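Local atomic coordinates of halogenase PltM (Pseudomonas fluorescens, PDB entry 6BZN), a protein that acts as an FAD-dependent halogenase of phenolic compounds, able to introduce chlorine, bromine or iodine. Residues A40-S45 and K367-A372; V49-S54 and F146-A151; I167-D172 and A187-A192; C337-A342 and F358-R363; H436-S441 and R445-A450. One frame throughout, in Å; residues are numbered along the deposited sequence.

Contact 1. Residues A40-S45 and K367-A372; sequences AVLAKS and KVLDAA
Leu42 and Ser45 meet Val368 and Leu369 with no ring, amide or carboxylate between them; the aromatic side chain of Phe81 in helix 68-81 touches both Ser45 and Leu369. The contact joins the C-terminal end of helix 33-44 to helix 352-374. Helix 33-44 is the first helix of the FAD-binding domain and follows a glycine-rich turn that fits the Rossmann-type GxGxxG pattern, and Ile33 and Ala34 at its start bind FAD. The Leu369 side chain is about 9 Å from a bound calcium ion. Leu42 works through one branch. Its CD2 reaches Leu369 CD2 at 4.0 Å and also meets Val368 CG1 at 4.2 Å, the Leu42 and Val368 side chains lying about at right angles. Leu369 pushes both methyls against Ser45, so that its fork straddles the serine CB. Here packing is tight, with Ser45 CB only 3.4 Å from Leu369 CD2. The serine lies just past the last turn of its helix, and Ala365, one turn before Leu369, extends the apolar seam to Leu42 and Val41. With OG anti to its own carbonyl carbon (chi1 -58°), Ser45 turns its hydroxyl back to the preceding helical turn, although OG still lies 3.6 Å from Leu369 CD1. Ser45 OG donates to Val41 O at 2.6 Å, and the C=O...OG angle of 161° brings the hydroxyl in almost end-on.

Contact 2. Residues V49-S54 and F146-A151; sequences VLILDS and FALMIA
Ile51 and Leu148 are brought together by two different torsion patterns. In Ile51, CG1 stands anti to the carbonyl carbon (chi1 -59°) and CD1 continues the line (chi2 171°), which extends the longer branch straight off the sheet towards the helix. In Leu148, CG is anti to the backbone N (chi1 -177°), and CD1 is the methyl that comes up to the strand. The two side chains run alongside each other in opposite senses, and meet at Ile51 CD1 and Leu148 CD1, 4.2 Å apart. The same isoleucine methyl also rests on Ala151 CB at 4.1 Å, one helical turn further on, so CD1 sits over the step between Leu148 and Ala151. This is the strand-to-helix packing of the Rossmann-type FAD-binding fold: strand 49-52 lies inside the parallel sheet between strands 24-29 and 157-159, and helix 140-153 covers the face to which Val49 and Ile51 point. Helix 33-44 packs on the same face, touching Val49 through Leu42 and Ala147 through Ala36. Just beyond the strand lies Asp53, which binds FAD and is held by Arg59 and Ser31 through OD2. An acidic residue after the second strand of such folds commonly meets the adenosine ribose, and Asp53 is consistent with that role. Chemically the contact is three aliphatic groups at ordinary van der Waals distance, all buried. The strand-helix touch is thus purely apolar and rests on close fit and burial, while the charged partners named here lie at Asp53.

Contact 3. Residues I167-D172 and A187-A192; sequences ISLNDD and AFIIDA
Ile189 makes both apolar contacts, using one of its branches for each of two partners. Its CD1 meets Ile167 CG2 at 4.0 Å, the two isoleucines passing at a slant. Its CG2 meets Leu169 CD2 at 3.9 Å, and here the side chains lie about at right angles. The division follows from the torsion: CG1 is anti to the backbone N (chi1 -173°), which carries CD1 towards Ile167 and places CG2 between the backbone N and the carbonyl carbon, on the side of Leu169. The leucine starts off beside the other segment and only its end turns in, whereas Ile167 points straight across. Leu199 of helix 198-203 and Val174 of strand 173-178 add to the apolar surround. Here two sheets lie face to face: strand 164-170 is an outer strand of a three-stranded antiparallel meander, and strand 188-191 belongs to the parallel sheet of the FAD-binding domain. A meander over one face of that sheet, with helices on the other, is the familiar layout of Rossmann-type flavoproteins of this kind. The chain turns a corner at Ala187, passing from the meander into the parallel sheet. The two segments share no hydrogen bond of their own, but Arg335 links them: it uses NH1 on Ala187 O and NH2 on Asp171 O, so one guanidinium group spans both. Separately, and on the meander strand alone, Ile167 O is met by Gln202 NE2.

Contact 4. Residues C337-A342 and F358-R363; sequences CLLPQA and FESILR
Ser360, Leu339 and Pro340 bury the most surface here, where the end of strand 336-338 turns into helix 340-343 against the long helix 352-374. Ser360 is pressed on the proline ring: its CB lies 3.4 Å from Pro340 CG and 3.5 Å from Pro340 CD, both tight. Its OG, anti to the backbone N (chi1 -171°), is turned past the ring to water 1, at 2.8 Å. That water donates to Leu338 O at 2.8 Å, bridging the strand end to the helix. Leu339 is the N-cap residue of the short helix; its CD1 meets Ile361 CG1 at 4.1 Å, while CD2 nears both Ile361 CG1 and Ser360 OG. Thr38 of helix 33-44 touches both Leu339 and Ile361. The Leu339 side chain also lies about 4 Å from that of Ala34, which binds FAD, and Gln341 binds FAD at a different position. Beside the contact, Arg363 NE and NH2 both grip Glu359 OE2 in the guanidinium plane, a side-on salt bridge with NE at 2.8 Å. The chemistry is thus split: close carbon packing lies between turn and helix, while a single water gives the buried carbonyl of Leu338 and the serine hydroxyl a shared partner.

Contact 5. Residues H436-S441 and R445-A450; sequences HDLEHS and RQFDAA
Gln446 reaches Ser441 through an extended side chain. From CB the chain runs to CG, set anti to the backbone N (chi1 171°), and on to CD without a bend, so that the amide is delivered across the gap. Its NE2 is the atom that arrives: it lies 3.6 Å from Ser441 OG, too long and not a hydrogen bond, and 4.3 Å from Asp437 CB. Water 2 closes the gap, accepting from Gln446 NE2 at 2.9 Å and donating to Ser441 OG at 3.2 Å. The serine hydroxyl in turn donates to Asp437 O at 2.9 Å from above the carbonyl plane, while Ser441 N reaches that oxygen from the opposite face. The two segments form an alpha-alpha hairpin, with axes 166° apart in direction and 9.8 Å apart at closest, joined by a short turn in which Asp443 bonds to both Ser441 OG and Gln446 N. Deeper in, Leu438 CD1 packs on Phe447 CB at 4.0 Å, the side chains meeting at a slant. The Phe447 ring continues inward to Leu362 of helix 352-374 and Leu76 of helix 68-81. The hairpin is therefore layered: an apolar inner side, where Leu438 packs on Phe447, and an outer side, near solvent, linked by a water that bridges an amide and a hydroxyl too far apart for a direct bond.

How the contacts relate
Contacts 1 to 4 gather round the parallel sheet of the FAD-binding fold; contact 5 lies away from the known sites. Contact 1 encloses contacts 2, 3 and 4 along the chain. Ala40 CB packs on Ala151 CA at 3.7 Å, joining contacts 1 and 2, and Val368 CG2 on Phe188 CE2 at 3.8 Å, joining contacts 1 and 3. Strands of contacts 3 and 4 are neighbours, with Asp191 N and Cys337 O 2.9 Å apart, a probable hydrogen bond. Helix 352-374 serves contacts 1 and 4, and its Leu362 CD2 meets Phe447 CZ of contact 5 at 3.7 Å. Contact 2 holds Asp53 and contact 4 Gln341, which bind FAD at different positions; the two contacts' centres are about 16 Å apart.

Contact 1. Residues A40-S45 and K367-A372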
# COMPACT_ATOMS: atom_id res chain seq x y z
N ALA A 40 -9.76 6.83 15.93
CA ALA A 40 -11.00 6.17 16.24
C ALA A 40 -10.80 5.05 17.25
O ALA A 40 -11.52 4.98 18.24
CB ALA A 40 -11.65 5.64 14.99
N VAL A 41 -9.82 4.18 17.02
CA VAL A 41 -9.63 3.02 17.89
C VAL A 41 -9.17 3.41 19.30
O VAL A 41 -9.59 2.79 20.28
CB VAL A 41 -8.71 1.92 17.28
CG1 VAL A 41 -9.25 1.42 15.95
CG2 VAL A 41 -7.27 2.38 17.11
N LEU A 42 -8.33 4.45 19.39
CA LEU A 42 -7.88 4.96 20.67
C LEU A 42 -9.01 5.68 21.41
O LEU A 42 -9.20 5.43 22.61
CB LEU A 42 -6.67 5.87 20.50
CG LEU A 42 -5.42 5.19 19.95
CD1 LEU A 42 -4.31 6.21 19.82
CD2 LEU A 42 -4.92 4.03 20.77
N ALA A 43 -9.78 6.51 20.71
CA ALA A 43 -10.91 7.22 21.34
C ALA A 43 -11.97 6.22 21.82
O ALA A 43 -12.48 6.32 22.94
CB ALA A 43 -11.52 8.23 20.38
N LYS A 44 -12.29 5.25 20.97
CA LYS A 44 -13.21 4.16 21.35
C LYS A 44 -12.79 3.46 22.65
O LYS A 44 -13.65 3.12 23.48
CB LYS A 44 -13.29 3.15 20.20
CG LYS A 44 -13.98 1.83 20.52
CD LYS A 44 -15.46 2.00 20.79
CE LYS A 44 -16.04 0.70 21.32
NZ LYS A 44 -17.44 0.53 20.89
N SER A 45 -11.48 3.28 22.81
CA SER A 45 -10.90 2.53 23.93
C SER A 45 -10.72 3.33 25.23
O SER A 45 -10.20 2.78 26.21
CB SER A 45 -9.53 2.00 23.49
OG SER A 45 -9.65 1.19 22.33
N LYS A 367 -0.57 -1.26 22.42
CA LYS A 367 0.58 -0.84 23.21
C LYS A 367 0.40 0.57 23.75
O LYS A 367 0.83 0.86 24.85
CB LYS A 367 1.86 -0.97 22.39
CG LYS A 367 2.10 -2.39 21.91
CD LYS A 367 3.34 -2.49 21.06
CE LYS A 367 3.50 -3.88 20.44
NZ LYS A 367 3.73 -4.90 21.49
N VAL A 368 -0.19 1.45 22.96
CA VAL A 368 -0.46 2.82 23.42
C VAL A 368 -1.49 2.78 24.56
O VAL A 368 -1.35 3.49 25.56
CB VAL A 368 -0.91 3.73 22.25
CG1 VAL A 368 -1.41 5.09 22.73
CG2 VAL A 368 0.25 3.92 21.28
N LEU A 369 -2.50 1.93 24.42
CA LEU A 369 -3.50 1.74 25.47
C LEU A 369 -2.88 1.21 26.76
O LEU A 369 -3.20 1.71 27.84
CB LEU A 369 -4.61 0.79 25.03
CG LEU A 369 -5.54 1.25 23.91
CD1 LEU A 369 -6.52 0.12 23.64
CD2 LEU A 369 -6.27 2.52 24.27
N ASP A 370 -2.00 0.21 26.64
CA ASP A 370 -1.29 -0.31 27.82
C ASP A 370 -0.44 0.79 28.48
O ASP A 370 -0.46 0.95 29.70
CB ASP A 370 -0.42 -1.53 27.47
CG ASP A 370 0.52 -1.94 28.60
OD1 ASP A 370 1.68 -1.46 28.61
OD2 ASP A 370 0.10 -2.71 29.50
N ALA A 371 0.29 1.56 27.66
CA ALA A 371 1.11 2.66 28.16
C ALA A 371 0.28 3.70 28.92
O ALA A 371 0.67 4.11 30.01
CB ALA A 371 1.87 3.32 27.02
N ALA A 372 -0.83 4.11 28.32
CA ALA A 372 -1.75 5.09 28.93
C ALA A 372 -2.40 4.59 30.22
O ALA A 372 -2.72 5.38 31.10
CB ALA A 372 -2.83 5.49 27.95

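Contact 2. Residues V49-S54 and F146-A151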
# COMPACT_ATOMS: atom_id res chain seq x y z
N VAL A 49 -8.16 11.99 22.51
CA VAL A 49 -7.29 12.08 21.34
C VAL A 49 -7.52 13.39 20.63
O VAL A 49 -8.66 13.84 20.52
CB VAL A 49 -7.61 10.91 20.39
CG1 VAL A 49 -6.84 11.03 19.10
CG2 VAL A 49 -7.30 9.59 21.09
N LEU A 50 -6.43 14.00 20.14
CA LEU A 50 -6.48 15.20 19.32
C LEU A 50 -5.78 14.92 18.01
O LEU A 50 -4.58 14.57 18.00
CB LEU A 50 -5.79 16.37 20.01
CG LEU A 50 -5.75 17.68 19.20
CD1 LEU A 50 -7.17 18.15 18.84
CD2 LEU A 50 -4.99 18.75 19.97
N ILE A 51 -6.52 15.06 16.92
CA ILE A 51 -5.98 14.93 15.58
C ILE A 51 -5.73 16.32 15.00
O ILE A 51 -6.64 17.14 14.95
CB ILE A 51 -6.95 14.14 14.67
CG1 ILE A 51 -7.21 12.76 15.26
CG2 ILE A 51 -6.40 14.03 13.26
CD1 ILE A 51 -8.30 11.99 14.54
N LEU A 52 -4.50 16.55 14.56
CA LEU A 52 -4.08 17.84 13.98
C LEU A 52 -3.73 17.65 12.53
O LEU A 52 -3.03 16.71 12.21
CB LEU A 52 -2.83 18.34 14.69
CG LEU A 52 -2.98 18.62 16.18
CD1 LEU A 52 -1.63 19.03 16.76
CD2 LEU A 52 -4.04 19.69 16.44
N ASP A 53 -4.19 18.54 11.65
CA ASP A 53 -3.79 18.48 10.24
C ASP A 53 -3.65 19.88 9.67
O ASP A 53 -4.52 20.73 9.91
CB ASP A 53 -4.83 17.71 9.41
CG ASP A 53 -4.26 17.15 8.10
OD1 ASP A 53 -3.31 17.74 7.53
OD2 ASP A 53 -4.77 16.09 7.63
N SER A 54 -2.59 20.11 8.90
CA SER A 54 -2.40 21.39 8.21
C SER A 54 -3.33 21.50 7.01
O SER A 54 -3.65 22.61 6.57
CB SER A 54 -0.95 21.60 7.79
OG SER A 54 -0.53 20.57 6.91
N PHE A 146 -14.80 9.92 5.29
CA PHE A 146 -15.60 8.94 6.05
C PHE A 146 -14.85 8.39 7.26
O PHE A 146 -15.41 8.31 8.35
CB PHE A 146 -16.05 7.80 5.13
CG PHE A 146 -16.92 6.78 5.78
CD1 PHE A 146 -16.36 5.65 6.37
CD2 PHE A 146 -18.30 6.93 5.80
CE1 PHE A 146 -17.17 4.69 6.97
CE2 PHE A 146 -19.11 5.99 6.41
CZ PHE A 146 -18.55 4.86 6.98
N ALA A 147 -13.58 8.04 7.07
CA ALA A 147 -12.74 7.57 8.16
C ALA A 147 -12.62 8.61 9.28
O ALA A 147 -12.78 8.27 10.46
CB ALA A 147 -11.35 7.19 7.65
N LEU A 148 -12.39 9.87 8.92
CA LEU A 148 -12.35 10.92 9.94
C LEU A 148 -13.68 11.00 10.69
O LEU A 148 -13.71 11.20 11.90
CB LEU A 148 -12.01 12.28 9.35
CG LEU A 148 -11.89 13.42 10.38
CD1 LEU A 148 -10.83 13.13 11.43
CD2 LEU A 148 -11.55 14.71 9.66
N MET A 149 -14.78 10.86 9.97
CA MET A 149 -16.09 10.87 10.62
C MET A 149 -16.21 9.74 11.65
O MET A 149 -16.79 9.95 12.72
CB MET A 149 -17.23 10.82 9.61
CG MET A 149 -17.31 12.04 8.71
SD MET A 149 -18.50 11.74 7.38
CE MET A 149 -18.05 13.04 6.23
N ILE A 150 -15.64 8.57 11.36
CA ILE A 150 -15.61 7.49 12.36
C ILE A 150 -14.95 7.98 13.66
O ILE A 150 -15.50 7.82 14.75
CB ILE A 150 -14.85 6.22 11.90
CG1 ILE A 150 -15.49 5.65 10.62
CG2 ILE A 150 -14.88 5.17 13.01
CD1 ILE A 150 -14.79 4.44 10.04
N ALA A 151 -13.77 8.58 13.52
CA ALA A 151 -13.02 9.07 14.68
C ALA A 151 -13.80 10.12 15.47
O ALA A 151 -13.86 10.05 16.71
CB ALA A 151 -11.70 9.65 14.24

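Contact 3. Residues I167-D172 and A187-A192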
# COMPACT_ATOMS: atom_id res chain seq x y z
N ILE A 167 7.13 21.06 18.10
CA ILE A 167 6.77 19.87 18.85
C ILE A 167 7.90 19.60 19.83
O ILE A 167 9.03 19.33 19.41
CB ILE A 167 6.57 18.64 17.93
CG1 ILE A 167 5.46 18.93 16.90
CG2 ILE A 167 6.20 17.41 18.74
CD1 ILE A 167 5.40 17.94 15.75
N SER A 168 7.60 19.69 21.13
CA SER A 168 8.60 19.44 22.17
C SER A 168 8.37 18.07 22.76
O SER A 168 7.26 17.72 23.13
CB SER A 168 8.52 20.52 23.26
OG SER A 168 8.84 21.79 22.69
N LEU A 169 9.44 17.29 22.85
CA LEU A 169 9.37 15.95 23.40
C LEU A 169 10.10 15.98 24.74
O LEU A 169 11.31 16.19 24.78
CB LEU A 169 10.00 14.95 22.44
CG LEU A 169 9.39 14.86 21.04
CD1 LEU A 169 10.30 14.05 20.12
CD2 LEU A 169 8.00 14.23 21.11
N ASN A 170 9.36 15.80 25.83
CA ASN A 170 9.91 15.97 27.18
C ASN A 170 9.86 14.63 27.87
O ASN A 170 9.24 13.71 27.36
CB ASN A 170 9.07 17.01 27.96
CG ASN A 170 8.79 18.27 27.15
OD1 ASN A 170 7.63 18.66 26.95
ND2 ASN A 170 9.85 18.91 26.68
N ASP A 171 10.47 14.52 29.05
CA ASP A 171 10.36 13.27 29.81
C ASP A 171 8.98 13.07 30.47
O ASP A 171 8.69 11.97 30.91
CB ASP A 171 11.51 13.11 30.85
CG ASP A 171 11.46 14.14 31.96
OD1 ASP A 171 10.58 15.02 31.93
OD2 ASP A 171 12.31 14.04 32.88
N ASP A 172 8.14 14.10 30.51
CA ASP A 172 6.78 13.97 31.08
C ASP A 172 5.64 14.17 30.05
O ASP A 172 4.48 14.28 30.44
CB ASP A 172 6.60 14.89 32.31
CG ASP A 172 6.85 16.35 32.02
OD1 ASP A 172 7.17 16.70 30.85
OD2 ASP A 172 6.74 17.15 32.97
N ALA A 187 0.46 12.84 26.41
CA ALA A 187 1.42 11.84 26.85
C ALA A 187 2.27 11.29 25.70
O ALA A 187 3.38 10.80 25.95
CB ALA A 187 0.71 10.70 27.57
N PHE A 188 1.76 11.36 24.47
CA PHE A 188 2.34 10.63 23.34
C PHE A 188 1.90 11.27 22.03
O PHE A 188 0.77 11.80 21.93
CB PHE A 188 1.84 9.19 23.38
CG PHE A 188 2.65 8.21 22.57
CD1 PHE A 188 3.90 7.81 23.00
CD2 PHE A 188 2.11 7.61 21.44
CE1 PHE A 188 4.64 6.86 22.29
CE2 PHE A 188 2.82 6.65 20.73
CZ PHE A 188 4.09 6.28 21.15
N ILE A 189 2.77 11.23 21.03
CA ILE A 189 2.45 11.79 19.70
C ILE A 189 2.66 10.73 18.62
O ILE A 189 3.68 10.05 18.59
CB ILE A 189 3.19 13.13 19.43
CG1 ILE A 189 2.71 13.76 18.12
CG2 ILE A 189 4.72 12.98 19.40
CD1 ILE A 189 2.95 15.26 18.06
N ILE A 190 1.66 10.58 17.75
CA ILE A 190 1.73 9.65 16.62
C ILE A 190 1.77 10.47 15.34
O ILE A 190 0.89 11.28 15.10
CB ILE A 190 0.52 8.70 16.61
CG1 ILE A 190 0.56 7.84 17.87
CG2 ILE A 190 0.54 7.80 15.37
CD1 ILE A 190 -0.71 7.06 18.12
N ASP A 191 2.81 10.25 14.54
CA ASP A 191 2.91 10.90 13.25
C ASP A 191 2.25 10.03 12.18
O ASP A 191 2.84 9.03 11.72
CB ASP A 191 4.36 11.18 12.85
CG ASP A 191 4.47 12.16 11.70
OD1 ASP A 191 3.54 12.27 10.87
OD2 ASP A 191 5.51 12.86 11.64
N ALA A 192 1.06 10.44 11.77
CA ALA A 192 0.27 9.75 10.76
C ALA A 192 0.28 10.52 9.45
O ALA A 192 -0.57 10.31 8.59
CB ALA A 192 -1.16 9.57 11.26

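Contact 4. Residues C337-A342 and F358-R363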
# COMPACT_ATOMS: atom_id res chain seq x y z
N CYS A 337 5.65 7.79 18.07
CA CYS A 337 5.73 6.75 17.07
C CYS A 337 5.41 7.38 15.72
O CYS A 337 4.47 8.18 15.60
CB CYS A 337 4.75 5.61 17.36
SG CYS A 337 4.60 4.40 16.02
N LEU A 338 6.22 7.04 14.72
CA LEU A 338 5.94 7.35 13.34
C LEU A 338 5.20 6.17 12.75
O LEU A 338 5.68 5.04 12.81
CB LEU A 338 7.22 7.58 12.54
CG LEU A 338 7.94 8.92 12.65
CD1 LEU A 338 8.12 9.39 14.07
CD2 LEU A 338 9.27 8.86 11.91
N LEU A 339 4.03 6.43 12.17
CA LEU A 339 3.36 5.40 11.40
C LEU A 339 4.12 5.16 10.08
O LEU A 339 5.04 5.91 9.73
CB LEU A 339 1.89 5.77 11.18
CG LEU A 339 0.97 5.64 12.39
CD1 LEU A 339 -0.45 5.98 11.95
CD2 LEU A 339 1.00 4.27 13.04
N PRO A 340 3.76 4.08 9.35
CA PRO A 340 4.60 3.71 8.19
C PRO A 340 4.84 4.77 7.13
O PRO A 340 5.99 4.93 6.74
CB PRO A 340 3.87 2.51 7.61
CG PRO A 340 3.35 1.85 8.84
CD PRO A 340 2.84 2.99 9.69
N GLN A 341 3.84 5.52 6.69
CA GLN A 341 4.09 6.57 5.69
C GLN A 341 5.11 7.62 6.14
O GLN A 341 5.90 8.12 5.32
CB GLN A 341 2.81 7.30 5.29
CG GLN A 341 1.85 6.49 4.46
CD GLN A 341 2.30 6.31 3.01
OE1 GLN A 341 2.46 5.17 2.55
NE2 GLN A 341 2.48 7.41 2.28
N ALA A 342 5.08 7.96 7.43
CA ALA A 342 6.06 8.87 8.00
C ALA A 342 7.46 8.24 8.13
O ALA A 342 8.44 8.97 8.27
CB ALA A 342 5.57 9.38 9.34
N PHE A 358 -1.99 -0.34 7.93
CA PHE A 358 -3.05 -0.88 8.76
C PHE A 358 -2.50 -1.87 9.77
O PHE A 358 -2.98 -1.93 10.90
CB PHE A 358 -4.17 -1.52 7.92
CG PHE A 358 -4.86 -0.57 6.96
CD1 PHE A 358 -5.02 0.78 7.26
CD2 PHE A 358 -5.39 -1.04 5.77
CE1 PHE A 358 -5.66 1.63 6.37
CE2 PHE A 358 -6.04 -0.19 4.88
CZ PHE A 358 -6.15 1.15 5.17
N GLU A 359 -1.49 -2.64 9.37
CA GLU A 359 -0.88 -3.59 10.31
C GLU A 359 -0.18 -2.84 11.42
O GLU A 359 -0.28 -3.23 12.59
CB GLU A 359 0.08 -4.56 9.62
CG GLU A 359 0.57 -5.61 10.62
CD GLU A 359 1.42 -6.71 10.02
OE1 GLU A 359 1.31 -6.95 8.80
OE2 GLU A 359 2.19 -7.33 10.80
N SER A 360 0.49 -1.75 11.09
CA SER A 360 1.21 -0.97 12.11
C SER A 360 0.25 -0.38 13.14
O SER A 360 0.53 -0.37 14.35
CB SER A 360 2.08 0.13 11.47
OG SER A 360 2.92 0.71 12.45
N ILE A 361 -0.91 0.09 12.68
CA ILE A 361 -1.93 0.62 13.60
C ILE A 361 -2.40 -0.48 14.55
O ILE A 361 -2.52 -0.29 15.76
CB ILE A 361 -3.12 1.25 12.85
CG1 ILE A 361 -2.64 2.47 12.05
CG2 ILE A 361 -4.24 1.67 13.82
CD1 ILE A 361 -3.64 2.92 10.99
N LEU A 362 -2.64 -1.65 13.96
CA LEU A 362 -3.11 -2.81 14.69
C LEU A 362 -2.12 -3.27 15.76
O LEU A 362 -2.53 -3.67 16.86
CB LEU A 362 -3.38 -3.91 13.68
CG LEU A 362 -4.17 -5.15 14.01
CD1 LEU A 362 -5.49 -4.86 14.71
CD2 LEU A 362 -4.38 -5.89 12.69
N ARG A 363 -0.83 -3.18 15.47
CA ARG A 363 0.21 -3.50 16.43
C ARG A 363 0.42 -2.41 17.48
O ARG A 363 0.63 -2.72 18.65
CB ARG A 363 1.53 -3.76 15.72
CG ARG A 363 1.55 -5.04 14.91
CD ARG A 363 2.78 -5.10 14.03
NE ARG A 363 2.93 -6.38 13.33
CZ ARG A 363 3.52 -7.47 13.82
NH1 ARG A 363 4.02 -7.51 15.05
NH2 ARG A 363 3.62 -8.56 13.06
O HOH W 1 5.16 2.37 12.17

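Contact 5. Residues H436-S441 and R445-A450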
# COMPACT_ATOMS: atom_id res chain seq x y z
N HIS A 436 -10.46 -15.18 11.82
CA HIS A 436 -11.35 -16.27 12.21
C HIS A 436 -11.25 -16.59 13.71
O HIS A 436 -12.28 -16.66 14.38
CB HIS A 436 -11.11 -17.54 11.41
CG HIS A 436 -12.16 -18.57 11.63
ND1 HIS A 436 -12.02 -19.61 12.53
CD2 HIS A 436 -13.41 -18.70 11.10
CE1 HIS A 436 -13.12 -20.35 12.52
NE2 HIS A 436 -13.97 -19.82 11.67
N ASP A 437 -10.03 -16.73 14.23
CA ASP A 437 -9.82 -17.01 15.66
C ASP A 437 -10.34 -15.88 16.55
O ASP A 437 -11.00 -16.14 17.56
CB ASP A 437 -8.33 -17.28 15.96
CG ASP A 437 -7.82 -18.56 15.31
OD1 ASP A 437 -8.63 -19.41 14.90
OD2 ASP A 437 -6.59 -18.73 15.20
N LEU A 438 -10.06 -14.63 16.15
CA LEU A 438 -10.56 -13.47 16.89
C LEU A 438 -12.09 -13.36 16.87
O LEU A 438 -12.69 -13.02 17.88
CB LEU A 438 -9.94 -12.17 16.36
CG LEU A 438 -10.38 -10.88 17.07
CD1 LEU A 438 -9.92 -10.89 18.52
CD2 LEU A 438 -9.83 -9.65 16.35
N GLU A 439 -12.70 -13.61 15.71
CA GLU A 439 -14.17 -13.47 15.56
C GLU A 439 -14.91 -14.40 16.52
O GLU A 439 -15.85 -13.98 17.20
CB GLU A 439 -14.64 -13.70 14.11
CG GLU A 439 -14.61 -12.44 13.23
CD GLU A 439 -14.88 -12.69 11.75
OE1 GLU A 439 -14.72 -13.84 11.26
OE2 GLU A 439 -15.23 -11.72 11.04
N HIS A 440 -14.43 -15.63 16.60
CA HIS A 440 -15.08 -16.66 17.40
C HIS A 440 -14.67 -16.72 18.86
O HIS A 440 -15.50 -17.06 19.71
CB HIS A 440 -14.91 -18.02 16.71
CG HIS A 440 -15.76 -18.14 15.48
ND1 HIS A 440 -17.03 -18.68 15.51
CD2 HIS A 440 -15.56 -17.72 14.21
CE1 HIS A 440 -17.56 -18.62 14.31
NE2 HIS A 440 -16.69 -18.03 13.50
N SER A 441 -13.41 -16.41 19.18
CA SER A 441 -12.95 -16.43 20.56
C SER A 441 -13.26 -15.13 21.31
O SER A 441 -13.33 -15.14 22.53
CB SER A 441 -11.44 -16.70 20.64
OG SER A 441 -10.68 -15.53 20.39
N ARG A 445 -6.34 -10.30 23.49
CA ARG A 445 -4.95 -10.48 23.93
C ARG A 445 -4.28 -11.61 23.17
O ARG A 445 -3.12 -11.50 22.79
CB ARG A 445 -4.86 -10.71 25.44
CG ARG A 445 -5.35 -9.56 26.32
CD ARG A 445 -4.81 -8.20 25.89
NE ARG A 445 -5.56 -7.08 26.46
CZ ARG A 445 -5.44 -6.63 27.71
NH1 ARG A 445 -4.61 -7.21 28.58
NH2 ARG A 445 -6.19 -5.59 28.10
N GLN A 446 -5.02 -12.68 22.94
CA GLN A 446 -4.53 -13.80 22.16
C GLN A 446 -4.18 -13.36 20.73
O GLN A 446 -3.12 -13.71 20.22
CB GLN A 446 -5.59 -14.90 22.14
CG GLN A 446 -5.34 -16.05 21.19
CD GLN A 446 -6.51 -17.01 21.18
OE1 GLN A 446 -6.66 -17.82 22.10
NE2 GLN A 446 -7.37 -16.92 20.15
N PHE A 447 -5.06 -12.60 20.10
CA PHE A 447 -4.80 -12.07 18.77
C PHE A 447 -3.52 -11.22 18.73
O PHE A 447 -2.67 -11.39 17.86
CB PHE A 447 -5.97 -11.23 18.23
CG PHE A 447 -5.56 -10.35 17.08
CD1 PHE A 447 -5.41 -10.89 15.80
CD2 PHE A 447 -5.21 -9.02 17.29
CE1 PHE A 447 -4.97 -10.09 14.75
CE2 PHE A 447 -4.77 -8.23 16.25
CZ PHE A 447 -4.64 -8.77 14.98
N ASP A 448 -3.41 -10.26 19.66
CA ASP A 448 -2.24 -9.35 19.68
C ASP A 448 -0.95 -10.15 19.81
O ASP A 448 0.06 -9.87 19.15
CB ASP A 448 -2.30 -8.36 20.85
CG ASP A 448 -3.49 -7.38 20.78
OD1 ASP A 448 -4.14 -7.23 19.72
OD2 ASP A 448 -3.75 -6.73 21.82
N ALA A 449 -0.97 -11.17 20.68
CA ALA A 449 0.22 -11.98 20.91
C ALA A 449 0.53 -12.87 19.69
O ALA A 449 1.68 -13.01 19.32
CB ALA A 449 0.07 -12.81 22.18
N ALA A 450 -0.51 -13.40 19.04
CA ALA A 450 -0.32 -14.21 17.85
C ALA A 450 0.29 -13.41 16.68
O ALA A 450 1.21 -13.89 15.99
CB ALA A 450 -1.62 -14.85 17.42
O HOH W 2 -8.07 -14.35 19.07